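Local coordinates for alpha-acetolactate decarboxylase (Bacillus subtilis subsp. subtilis str. 168, PDB 5XNE), which catalyses the decarboxylation of (2S)-2-acetolactate to (R)-acetoin and carbon dioxide, a step on the route from pyruvate to butanediol, at residues L45-D49 with G153-G157; E96-N100 with G171-H175; F109-D115 with C195-Q201; F118-R124 with H186-L192. One frame throughout, in Å; residues are numbered along the deposited sequence.

Interaction 1 (L45-D49 with G153-G157)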
# COMPACT_ATOMS: atom_id res chain seq x y z
N LEU B 45 -16.69 -11.32 -7.08
CA LEU B 45 -17.50 -10.22 -6.54
C LEU B 45 -17.55 -9.03 -7.49
O LEU B 45 -16.53 -8.61 -8.04
CB LEU B 45 -16.93 -9.76 -5.20
CG LEU B 45 -17.57 -8.55 -4.53
CD1 LEU B 45 -18.92 -8.94 -3.99
CD2 LEU B 45 -16.70 -8.04 -3.39
N ILE B 46 -18.74 -8.45 -7.65
CA ILE B 46 -18.88 -7.19 -8.37
C ILE B 46 -20.03 -6.42 -7.75
O ILE B 46 -21.04 -7.00 -7.37
CB ILE B 46 -19.11 -7.42 -9.87
CG1 ILE B 46 -19.11 -6.13 -10.66
CG2 ILE B 46 -20.42 -8.16 -10.12
CD1 ILE B 46 -19.26 -6.41 -12.16
N GLY B 47 -19.88 -5.11 -7.62
CA GLY B 47 -20.99 -4.30 -7.16
C GLY B 47 -20.83 -2.85 -7.53
O GLY B 47 -19.72 -2.35 -7.72
N PHE B 48 -21.96 -2.18 -7.64
CA PHE B 48 -22.01 -0.76 -7.92
C PHE B 48 -23.42 -0.29 -7.55
O PHE B 48 -24.35 -1.10 -7.47
CB PHE B 48 -21.67 -0.45 -9.39
CG PHE B 48 -22.32 -1.37 -10.38
CD1 PHE B 48 -23.57 -1.08 -10.90
CD2 PHE B 48 -21.66 -2.51 -10.82
CE1 PHE B 48 -24.17 -1.94 -11.83
CE2 PHE B 48 -22.24 -3.37 -11.74
CZ PHE B 48 -23.51 -3.07 -12.26
N ASP B 49 -23.56 1.00 -7.26
CA ASP B 49 -24.81 1.54 -6.74
C ASP B 49 -25.31 0.79 -5.51
O ASP B 49 -26.52 0.71 -5.26
CB ASP B 49 -25.87 1.54 -7.84
CG ASP B 49 -25.46 2.35 -9.05
OD1 ASP B 49 -24.91 3.46 -8.87
OD2 ASP B 49 -25.67 1.87 -10.18
N GLY B 153 -24.52 -4.40 -20.40
CA GLY B 153 -24.20 -4.56 -19.00
C GLY B 153 -23.22 -3.51 -18.50
O GLY B 153 -23.14 -2.40 -19.04
N THR B 154 -22.44 -3.88 -17.50
CA THR B 154 -21.55 -2.95 -16.84
C THR B 154 -20.20 -3.60 -16.59
O THR B 154 -20.15 -4.68 -16.03
CB THR B 154 -22.13 -2.48 -15.49
OG1 THR B 154 -23.37 -1.79 -15.72
CG2 THR B 154 -21.17 -1.55 -14.75
N ILE B 155 -19.14 -2.95 -17.03
CA ILE B 155 -17.78 -3.30 -16.61
C ILE B 155 -17.39 -2.32 -15.51
O ILE B 155 -17.59 -1.12 -15.64
CB ILE B 155 -16.78 -3.23 -17.75
CG1 ILE B 155 -17.05 -4.34 -18.77
CG2 ILE B 155 -15.35 -3.33 -17.22
CD1 ILE B 155 -16.12 -4.34 -19.97
N VAL B 156 -16.86 -2.84 -14.42
CA VAL B 156 -16.57 -2.04 -13.25
C VAL B 156 -15.30 -2.54 -12.56
O VAL B 156 -15.06 -3.75 -12.46
CB VAL B 156 -17.76 -2.11 -12.32
CG1 VAL B 156 -18.14 -3.46 -12.25
CG2 VAL B 156 -17.40 -1.81 -10.97
N GLY B 157 -14.48 -1.60 -12.10
CA GLY B 157 -13.27 -1.99 -11.39
C GLY B 157 -12.42 -0.80 -11.06
O GLY B 157 -12.93 0.30 -10.84
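Val156, Phe48 and Thr154 bury the most surface where strand 45-48 passes over strand 153-157. The two strands run at 102° to each other, with their axes 7.7 Å apart. They are therefore not paired edge to edge. They meet mainly through side chains.

Thr154 sits over one face of the Phe48 ring. Its methyl CG2 lies 3.9 Å from the centroid of that ring, offset toward the rim, in a CH-pi contact. Thr154 CB approaches the ring end, 3.6 Å from Phe48 CZ. OG1 stands beside the backbone N (chi1 -62°) and turns to Asp115 in the neighbouring strand, which leaves CG2 anti to N and over the ring. Val156 comes in obliquely, its CG1 3.9 Å from Phe48 CD2. Val156 CG2 lies 4.0 Å from Gly47 O.

Around this contact, Ile177 touches both Ile46 and Phe48, and Phe33 touches Phe48 and Val156. The five touching residues are all buried. The contact is apolar. Its one hydroxyl is satisfied by Asp115, so van der Waals and CH-pi packing hold the two strands together.

Interaction 2 (E96-N100 with G171-H175). With ZN (zinc ion), chain D.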
# COMPACT_ATOMS: atom_id res chain seq x y z
N GLU B 96 -8.05 1.42 -23.13
CA GLU B 96 -7.24 1.52 -21.93
C GLU B 96 -6.16 2.57 -22.12
O GLU B 96 -5.81 3.29 -21.19
CB GLU B 96 -6.67 0.14 -21.57
CG GLU B 96 -7.72 -0.69 -20.84
CD GLU B 96 -7.24 -2.04 -20.38
OE1 GLU B 96 -6.04 -2.33 -20.56
OE2 GLU B 96 -8.07 -2.80 -19.82
N LYS B 97 -5.68 2.71 -23.35
CA LYS B 97 -4.73 3.77 -23.62
C LYS B 97 -5.41 5.12 -23.79
O LYS B 97 -4.82 6.15 -23.49
CB LYS B 97 -3.87 3.45 -24.84
CG LYS B 97 -3.26 2.06 -24.78
CD LYS B 97 -2.00 2.05 -23.94
CE LYS B 97 -1.62 0.62 -23.54
NZ LYS B 97 -2.81 -0.30 -23.44
N GLU B 98 -6.66 5.14 -24.23
CA GLU B 98 -7.36 6.42 -24.35
C GLU B 98 -7.67 7.00 -22.96
O GLU B 98 -7.42 8.18 -22.69
CB GLU B 98 -8.64 6.27 -25.17
CG GLU B 98 -9.59 7.46 -25.05
CD GLU B 98 -10.38 7.71 -26.33
OE1 GLU B 98 -9.90 7.33 -27.42
OE2 GLU B 98 -11.49 8.30 -26.24
N ILE B 99 -8.22 6.16 -22.08
CA ILE B 99 -8.53 6.58 -20.72
C ILE B 99 -7.25 6.96 -19.97
O ILE B 99 -7.20 7.99 -19.31
CB ILE B 99 -9.28 5.48 -19.94
CG1 ILE B 99 -10.64 5.23 -20.57
CG2 ILE B 99 -9.41 5.85 -18.46
CD1 ILE B 99 -11.52 6.45 -20.65
N ASN B 100 -6.23 6.12 -20.09
CA ASN B 100 -5.02 6.32 -19.30
C ASN B 100 -4.37 7.68 -19.59
O ASN B 100 -3.80 8.32 -18.70
CB ASN B 100 -4.03 5.15 -19.51
CG ASN B 100 -3.28 5.19 -20.85
OD1 ASN B 100 -3.13 6.23 -21.50
ND2 ASN B 100 -2.82 4.02 -21.28
N GLY B 171 -2.48 -1.32 -12.66
CA GLY B 171 -3.18 -1.10 -13.91
C GLY B 171 -4.67 -1.32 -13.77
O GLY B 171 -5.24 -1.09 -12.70
N TYR B 172 -5.32 -1.75 -14.85
CA TYR B 172 -6.76 -1.98 -14.83
C TYR B 172 -7.09 -3.34 -14.25
O TYR B 172 -6.49 -4.35 -14.63
CB TYR B 172 -7.36 -1.89 -16.24
CG TYR B 172 -7.32 -0.52 -16.86
CD1 TYR B 172 -8.34 0.40 -16.64
CD2 TYR B 172 -6.26 -0.14 -17.68
CE1 TYR B 172 -8.31 1.66 -17.22
CE2 TYR B 172 -6.22 1.12 -18.26
CZ TYR B 172 -7.24 2.01 -18.02
OH TYR B 172 -7.20 3.25 -18.60
N HIS B 173 -8.05 -3.36 -13.34
CA HIS B 173 -8.60 -4.60 -12.84
C HIS B 173 -10.12 -4.45 -12.90
O HIS B 173 -10.70 -3.66 -12.17
CB HIS B 173 -8.10 -4.87 -11.41
CG HIS B 173 -8.60 -6.15 -10.82
ND1 HIS B 173 -8.34 -6.51 -9.52
CD2 HIS B 173 -9.34 -7.15 -11.35
CE1 HIS B 173 -8.89 -7.69 -9.27
NE2 HIS B 173 -9.52 -8.10 -10.36
N LEU B 174 -10.74 -5.20 -13.80
CA LEU B 174 -12.14 -4.97 -14.16
C LEU B 174 -12.95 -6.26 -14.10
O LEU B 174 -12.47 -7.32 -14.52
CB LEU B 174 -12.25 -4.37 -15.57
CG LEU B 174 -11.39 -3.14 -15.85
CD1 LEU B 174 -11.40 -2.84 -17.35
CD2 LEU B 174 -11.88 -1.94 -15.06
N HIS B 175 -14.17 -6.15 -13.58
CA HIS B 175 -15.13 -7.25 -13.63
C HIS B 175 -16.33 -6.82 -14.48
O HIS B 175 -16.48 -5.64 -14.78
CB HIS B 175 -15.58 -7.65 -12.22
CG HIS B 175 -14.53 -8.38 -11.43
ND1 HIS B 175 -14.80 -8.98 -10.22
CD2 HIS B 175 -13.22 -8.61 -11.68
CE1 HIS B 175 -13.70 -9.55 -9.76
NE2 HIS B 175 -12.72 -9.34 -10.62
ZN ZN D . -10.61 -10.06 -10.42
O HOH W 1 -8.74 -11.15 -9.61
O HOH W 2 -10.74 -10.10 -8.19
O HOH W 3 -11.14 -12.25 -9.98
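Tyr172 joins the helix and the strand in a buried helix-on-strand contact. Helix 92-100 here covers the start of strand 171-178. The segment axes are 10.7 Å apart, and long side chains bridge the gap.

Glu96 and Tyr172 carry most of it. The two side chains run antiparallel, one over the other. The Glu96 chain, extended beyond CG, lies over one face of the Tyr172 ring. Its CG is 3.7 Å from the centroid of that ring, 22° off the normal, a CH-pi contact. The carboxylate follows the ring and stacks on it, with the two planes 16° apart. Glu96 CD comes to 3.4 Å from Tyr172 CD2. Outside partners fix this carboxylate: OE1 forms a salt bridge with Arg92, and OE2 takes a hydrogen bond from Tyr190.

The hydroxyl of Tyr172 reaches the helix backbone. Tyr172 OH donates to Glu96 O at 2.9 Å, in the carbonyl plane and on a lone pair. That oxygen also accepts the helical bond from Asn100 N, at 3.1 Å, so two donors grip it. Ile99 CG2 lies at the edge of the ring, 4.4 Å from Tyr172 CZ.

Side chains alternate along the strand. Tyr172 and Leu174 point to the helix, while His173 points away from it. His173 NE2 and His175 NE2 each bind the zinc ion at 2.2 Å. His186 and three waters complete its shell. One strand thus has a packing face and a metal face, and its His-X-His pair supplies two ligands of the zinc site of this decarboxylase.

Interaction 3 (F109-D115 with C195-Q201)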
# COMPACT_ATOMS: atom_id res chain seq x y z
N PHE B 109 -5.32 6.60 -7.41
CA PHE B 109 -6.25 5.48 -7.55
C PHE B 109 -7.55 5.94 -8.21
O PHE B 109 -8.02 7.04 -7.93
CB PHE B 109 -6.58 4.88 -6.18
CG PHE B 109 -5.41 4.20 -5.51
CD1 PHE B 109 -4.42 4.94 -4.87
CD2 PHE B 109 -5.32 2.81 -5.51
CE1 PHE B 109 -3.33 4.30 -4.26
CE2 PHE B 109 -4.24 2.17 -4.90
CZ PHE B 109 -3.26 2.92 -4.28
N TYR B 110 -8.12 5.11 -9.09
CA TYR B 110 -9.40 5.45 -9.71
C TYR B 110 -10.35 4.27 -9.67
O TYR B 110 -9.94 3.12 -9.81
CB TYR B 110 -9.23 5.88 -11.18
CG TYR B 110 -8.29 7.05 -11.35
CD1 TYR B 110 -6.93 6.84 -11.51
CD2 TYR B 110 -8.76 8.35 -11.32
CE1 TYR B 110 -6.05 7.90 -11.66
CE2 TYR B 110 -7.89 9.43 -11.46
CZ TYR B 110 -6.53 9.19 -11.63
OH TYR B 110 -5.65 10.24 -11.77
N ALA B 111 -11.63 4.56 -9.49
CA ALA B 111 -12.67 3.59 -9.77
C ALA B 111 -13.20 3.92 -11.15
O ALA B 111 -13.29 5.10 -11.52
CB ALA B 111 -13.78 3.63 -8.74
N ILE B 112 -13.54 2.89 -11.91
CA ILE B 112 -14.01 3.13 -13.27
C ILE B 112 -15.17 2.21 -13.61
O ILE B 112 -15.19 1.03 -13.25
CB ILE B 112 -12.87 2.96 -14.28
CG1 ILE B 112 -13.35 3.25 -15.71
CG2 ILE B 112 -12.30 1.58 -14.22
CD1 ILE B 112 -12.21 3.32 -16.71
N ARG B 113 -16.14 2.77 -14.33
CA ARG B 113 -17.35 2.08 -14.70
C ARG B 113 -17.69 2.36 -16.15
O ARG B 113 -17.64 3.51 -16.60
CB ARG B 113 -18.49 2.52 -13.79
CG ARG B 113 -19.80 1.86 -14.05
CD ARG B 113 -20.81 2.38 -13.06
NE ARG B 113 -22.14 1.92 -13.40
CZ ARG B 113 -23.18 2.03 -12.59
NH1 ARG B 113 -23.02 2.54 -11.38
NH2 ARG B 113 -24.36 1.60 -13.00
N ILE B 114 -18.00 1.30 -16.87
CA ILE B 114 -18.41 1.36 -18.26
C ILE B 114 -19.83 0.80 -18.34
O ILE B 114 -20.04 -0.37 -18.02
CB ILE B 114 -17.52 0.49 -19.17
CG1 ILE B 114 -16.15 1.09 -19.46
CG2 ILE B 114 -18.18 0.28 -20.46
CD1 ILE B 114 -15.38 0.23 -20.45
N ASP B 115 -20.80 1.61 -18.76
CA ASP B 115 -22.16 1.12 -18.90
C ASP B 115 -22.60 1.21 -20.35
O ASP B 115 -22.56 2.28 -20.94
CB ASP B 115 -23.13 1.92 -18.03
CG ASP B 115 -22.78 1.86 -16.57
OD1 ASP B 115 -23.10 0.84 -15.92
OD2 ASP B 115 -22.19 2.83 -16.06
N CYS B 195 -20.56 2.90 -25.12
CA CYS B 195 -20.77 2.93 -23.68
C CYS B 195 -20.55 4.31 -23.10
O CYS B 195 -19.92 5.18 -23.71
CB CYS B 195 -19.83 1.93 -22.98
SG CYS B 195 -18.07 2.43 -22.87
N THR B 196 -21.07 4.51 -21.89
CA THR B 196 -20.74 5.67 -21.08
C THR B 196 -19.68 5.26 -20.06
O THR B 196 -19.78 4.20 -19.43
CB THR B 196 -21.98 6.25 -20.38
OG1 THR B 196 -21.59 7.31 -19.50
CG2 THR B 196 -22.71 5.19 -19.59
N VAL B 197 -18.66 6.10 -19.92
CA VAL B 197 -17.63 5.89 -18.91
C VAL B 197 -17.79 6.88 -17.78
O VAL B 197 -18.09 8.06 -18.00
CB VAL B 197 -16.22 6.03 -19.50
CG1 VAL B 197 -15.16 5.65 -18.46
CG2 VAL B 197 -16.07 5.15 -20.73
N THR B 198 -17.60 6.41 -16.56
CA THR B 198 -17.61 7.28 -15.40
C THR B 198 -16.40 6.89 -14.55
O THR B 198 -16.12 5.70 -14.38
CB THR B 198 -18.90 7.15 -14.58
OG1 THR B 198 -20.03 7.25 -15.46
CG2 THR B 198 -19.01 8.26 -13.57
N ILE B 199 -15.67 7.90 -14.06
CA ILE B 199 -14.43 7.68 -13.32
C ILE B 199 -14.45 8.46 -12.00
O ILE B 199 -14.91 9.61 -11.94
CB ILE B 199 -13.19 8.09 -14.15
CG1 ILE B 199 -13.14 7.29 -15.45
CG2 ILE B 199 -11.90 7.88 -13.37
CD1 ILE B 199 -11.98 7.64 -16.36
N SER B 200 -13.95 7.82 -10.94
CA SER B 200 -13.92 8.42 -9.61
C SER B 200 -12.48 8.40 -9.10
O SER B 200 -11.85 7.34 -9.04
CB SER B 200 -14.86 7.67 -8.67
OG SER B 200 -14.99 8.33 -7.42
N GLN B 201 -11.95 9.57 -8.75
CA GLN B 201 -10.55 9.70 -8.34
C GLN B 201 -10.44 9.62 -6.82
O GLN B 201 -11.20 10.26 -6.10
CB GLN B 201 -9.98 11.03 -8.85
CG GLN B 201 -8.60 11.38 -8.31
CD GLN B 201 -8.12 12.72 -8.83
OE1 GLN B 201 -8.05 12.94 -10.04
NE2 GLN B 201 -7.80 13.64 -7.92
O HOH W 4 -20.57 4.76 -16.54
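Tyr110 lies alongside Gln201 at one end of an antiparallel strand pair, 109-115 with 195-201. Three hydrogen-bonded pairs, Ala111 with Ser200, Arg113 with Thr198 and Asp115 with Thr196, alternate with non-hydrogen-bonded ones.

Tyr110, Ile112, Ile114, Val197, Ile199 and Gln201 share one face. Tyr110 and Gln201 point the same way, ring and amide planes 84° apart, with Tyr110 CE2 3.7 Å from Gln201 CB. Ile199 crosses the Tyr110 side chain, its CG2 3.8 Å from Tyr110 CD2. The Ile112 and Ile199 side chains run next to each other, their CG1 atoms 4.1 Å apart. Phe95 and Ile99 of helix 92-100 pack on the aliphatic part of this face. Gln201 also packs on Phe216 of the second subunit.

The other face is mostly polar. Arg113 stretches out fully, its CG opposite the backbone N (chi1 -179°), and turns its guanidinium edge to Asp115. Arg113 NE donates to Asp115 OD1 at 2.9 Å, using the syn lone pair, and NH2 reaches the same oxygen from above the carboxylate plane. Asp49 holds Arg113 NH1 in a second salt bridge. A leucine in place of Arg113 would probably leave both Asp115 and Asp49 without their positive mate and let the Asp115 carboxylate turn more easily. Thr154 also donates to Asp115 OD1. Across the strands, Asp115 CB touches Thr196 CG2 at 3.6 Å, and a water lies 2.6 Å from Asp115 OD2 and 2.8 Å from Thr198 OG1.

Interaction 4 (F118-R124 with H186-L192); sequences FKKVQTR and HVFDYVL. With ZN (zinc ion), chain D.
Arg124 lies flat on the His186 ring at the buried, zinc-bound end of this antiparallel strand pair. The centres of guanidinium and ring are 3.8 Å apart and their planes 29° apart. Arg124 NH2 sits above the ring, offset toward its rim. His186 ND1 binds the zinc ion at 2.3 Å. Two zinc-bound waters lie at the guanidinium edge, one of them, water 3, 2.7 Å from Arg124 NH2.

A turn about the CB-CG bond of Arg124 (chi2 112°) folds the guanidinium back over His186. Phe188 packs crosswise on the same chain, its CZ 3.6 Å from Arg124 CG. Glu44, Gln143 and the carbonyl of Thr232 hold the guanidinium nitrogens. With an alanine in place of Arg124, His186 would probably lose the flat group stacked on it and Glu44 its positive partner.

The far end is looser. Lys119 and Lys120 both face Val191 in a classic beta bulge, and both their backbone bonds to Val191 O are weak. Their side chains are partly exposed. Lys120 NZ stays 3.9 Å from Val191 CG2. A second classic bulge sets Phe188 and Asp189 against Gln122. The bonding here is firm: Gln122 N donates to Asp189 O at 2.9 Å, almost straight.

Strand 145-149 packs on Gln122 and Thr123, strand 151-160 on Phe118, Val121 and Tyr190, and Phe95 of helix 92-100 touches Tyr190 and Leu192.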
# COMPACT_ATOMS: atom_id res chain seq x y z
N PHE B 118 -21.41 -4.13 -25.30
CA PHE B 118 -20.09 -4.61 -25.65
C PHE B 118 -20.19 -5.60 -26.77
O PHE B 118 -20.96 -6.55 -26.70
CB PHE B 118 -19.43 -5.23 -24.44
CG PHE B 118 -19.40 -4.32 -23.27
CD1 PHE B 118 -20.45 -4.29 -22.37
CD2 PHE B 118 -18.35 -3.44 -23.09
CE1 PHE B 118 -20.44 -3.43 -21.31
CE2 PHE B 118 -18.34 -2.59 -22.03
CZ PHE B 118 -19.39 -2.58 -21.13
N LYS B 119 -19.40 -5.37 -27.82
CA LYS B 119 -19.34 -6.32 -28.92
C LYS B 119 -18.82 -7.66 -28.42
O LYS B 119 -19.37 -8.71 -28.76
CB LYS B 119 -18.46 -5.78 -30.04
CG LYS B 119 -18.37 -6.72 -31.22
CD LYS B 119 -17.76 -6.02 -32.41
CE LYS B 119 -17.88 -6.87 -33.66
NZ LYS B 119 -17.30 -8.22 -33.47
N LYS B 120 -17.76 -7.62 -27.62
CA LYS B 120 -17.21 -8.81 -26.99
C LYS B 120 -16.85 -8.52 -25.54
O LYS B 120 -16.41 -7.42 -25.22
CB LYS B 120 -15.96 -9.32 -27.71
CG LYS B 120 -16.14 -9.63 -29.20
CD LYS B 120 -14.84 -10.13 -29.80
CE LYS B 120 -14.69 -9.69 -31.26
NZ LYS B 120 -15.18 -8.30 -31.48
N VAL B 121 -17.06 -9.50 -24.67
CA VAL B 121 -16.43 -9.52 -23.35
C VAL B 121 -15.95 -10.93 -23.10
O VAL B 121 -16.71 -11.89 -23.30
CB VAL B 121 -17.38 -9.10 -22.20
CG1 VAL B 121 -16.61 -9.02 -20.87
CG2 VAL B 121 -18.05 -7.77 -22.48
N GLN B 122 -14.71 -11.09 -22.67
CA GLN B 122 -14.25 -12.39 -22.22
C GLN B 122 -13.98 -12.33 -20.73
O GLN B 122 -13.28 -11.44 -20.25
CB GLN B 122 -12.99 -12.84 -22.94
CG GLN B 122 -12.59 -14.25 -22.53
CD GLN B 122 -11.36 -14.75 -23.24
OE1 GLN B 122 -10.24 -14.37 -22.91
NE2 GLN B 122 -11.57 -15.60 -24.24
N THR B 123 -14.54 -13.29 -20.01
CA THR B 123 -14.35 -13.36 -18.57
C THR B 123 -13.92 -14.73 -18.10
O THR B 123 -14.02 -15.72 -18.83
CB THR B 123 -15.63 -13.01 -17.81
OG1 THR B 123 -16.60 -14.06 -18.00
CG2 THR B 123 -16.21 -11.67 -18.28
N ARG B 124 -13.47 -14.76 -16.85
CA ARG B 124 -13.34 -15.98 -16.07
C ARG B 124 -14.14 -15.87 -14.78
O ARG B 124 -14.44 -14.76 -14.32
CB ARG B 124 -11.89 -16.27 -15.71
CG ARG B 124 -11.28 -15.22 -14.78
CD ARG B 124 -10.99 -15.78 -13.39
NE ARG B 124 -10.66 -14.72 -12.44
CZ ARG B 124 -9.41 -14.38 -12.17
NH1 ARG B 124 -8.43 -15.06 -12.78
NH2 ARG B 124 -9.13 -13.40 -11.30
N HIS B 186 -14.54 -11.96 -13.98
CA HIS B 186 -13.30 -11.20 -14.07
C HIS B 186 -12.95 -11.02 -15.55
O HIS B 186 -12.86 -11.99 -16.28
CB HIS B 186 -12.18 -11.94 -13.32
CG HIS B 186 -10.81 -11.36 -13.55
ND1 HIS B 186 -10.20 -10.52 -12.64
CD2 HIS B 186 -9.93 -11.52 -14.56
CE1 HIS B 186 -9.01 -10.18 -13.10
NE2 HIS B 186 -8.82 -10.76 -14.26
N VAL B 187 -12.73 -9.78 -15.96
CA VAL B 187 -12.54 -9.47 -17.38
C VAL B 187 -11.10 -9.70 -17.86
O VAL B 187 -10.16 -9.17 -17.28
CB VAL B 187 -12.93 -8.01 -17.65
CG1 VAL B 187 -12.60 -7.60 -19.10
CG2 VAL B 187 -14.41 -7.83 -17.38
N PHE B 188 -10.96 -10.48 -18.94
CA PHE B 188 -9.68 -10.67 -19.64
C PHE B 188 -9.54 -9.72 -20.83
O PHE B 188 -8.44 -9.24 -21.14
CB PHE B 188 -9.54 -12.10 -20.17
CG PHE B 188 -9.21 -13.13 -19.13
CD1 PHE B 188 -8.42 -12.81 -18.04
CD2 PHE B 188 -9.68 -14.43 -19.27
CE1 PHE B 188 -8.10 -13.78 -17.09
CE2 PHE B 188 -9.37 -15.40 -18.31
CZ PHE B 188 -8.59 -15.07 -17.22
N ASP B 189 -10.65 -9.48 -21.53
CA ASP B 189 -10.62 -8.72 -22.77
C ASP B 189 -12.02 -8.23 -23.08
O ASP B 189 -13.00 -8.77 -22.57
CB ASP B 189 -10.07 -9.57 -23.92
CG ASP B 189 -9.73 -8.75 -25.16
OD1 ASP B 189 -9.45 -7.54 -25.03
OD2 ASP B 189 -9.76 -9.33 -26.27
N TYR B 190 -12.12 -7.19 -23.90
CA TYR B 190 -13.42 -6.67 -24.29
C TYR B 190 -13.33 -5.74 -25.49
O TYR B 190 -12.28 -5.16 -25.75
CB TYR B 190 -14.08 -5.94 -23.12
CG TYR B 190 -13.23 -4.85 -22.51
CD1 TYR B 190 -12.27 -5.14 -21.55
CD2 TYR B 190 -13.40 -3.53 -22.89
CE1 TYR B 190 -11.50 -4.15 -20.99
CE2 TYR B 190 -12.63 -2.52 -22.33
CZ TYR B 190 -11.68 -2.84 -21.37
OH TYR B 190 -10.91 -1.85 -20.82
N VAL B 191 -14.44 -5.62 -26.21
CA VAL B 191 -14.58 -4.63 -27.27
C VAL B 191 -15.87 -3.89 -27.04
O VAL B 191 -16.93 -4.50 -26.92
CB VAL B 191 -14.58 -5.27 -28.67
CG1 VAL B 191 -14.80 -4.20 -29.74
CG2 VAL B 191 -13.29 -6.02 -28.92
N LEU B 192 -15.78 -2.57 -26.94
CA LEU B 192 -16.94 -1.73 -26.70
C LEU B 192 -17.65 -1.48 -28.02
O LEU B 192 -17.00 -1.21 -29.03
CB LEU B 192 -16.55 -0.39 -26.05
CG LEU B 192 -15.45 -0.45 -24.99
CD1 LEU B 192 -15.18 0.92 -24.39
CD2 LEU B 192 -15.82 -1.41 -23.91
ZN ZN D . -10.61 -10.06 -10.42
O HOH W 1 -8.74 -11.15 -9.61
O HOH W 2 -10.74 -10.10 -8.19
O HOH W 3 -11.14 -12.25 -9.98

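Strand 151-160 is the common element. It pairs with strands 109-115, 117-124 and 171-178, and so reaches all four interactions. The centres lie 9 to 16 Å apart, interactions 2 and 3 being nearest and 3 and 4 farthest. Along the chain the segments alternate, except that interaction 4 nests inside the loop closed by interaction 3. Strands 171-178 and 184-192 are consecutive and paired, and through His173, His175 and His186 interactions 2 and 4 share the zinc and its three waters. Leu45 O of interaction 1 accepts from His175 ND1, a second-shell bond to a zinc ligand. Interaction 3 packs against helix 92-100 of interaction 2. Consecutive strands thus supply the zinc ligands; distant ones add second-shell residues.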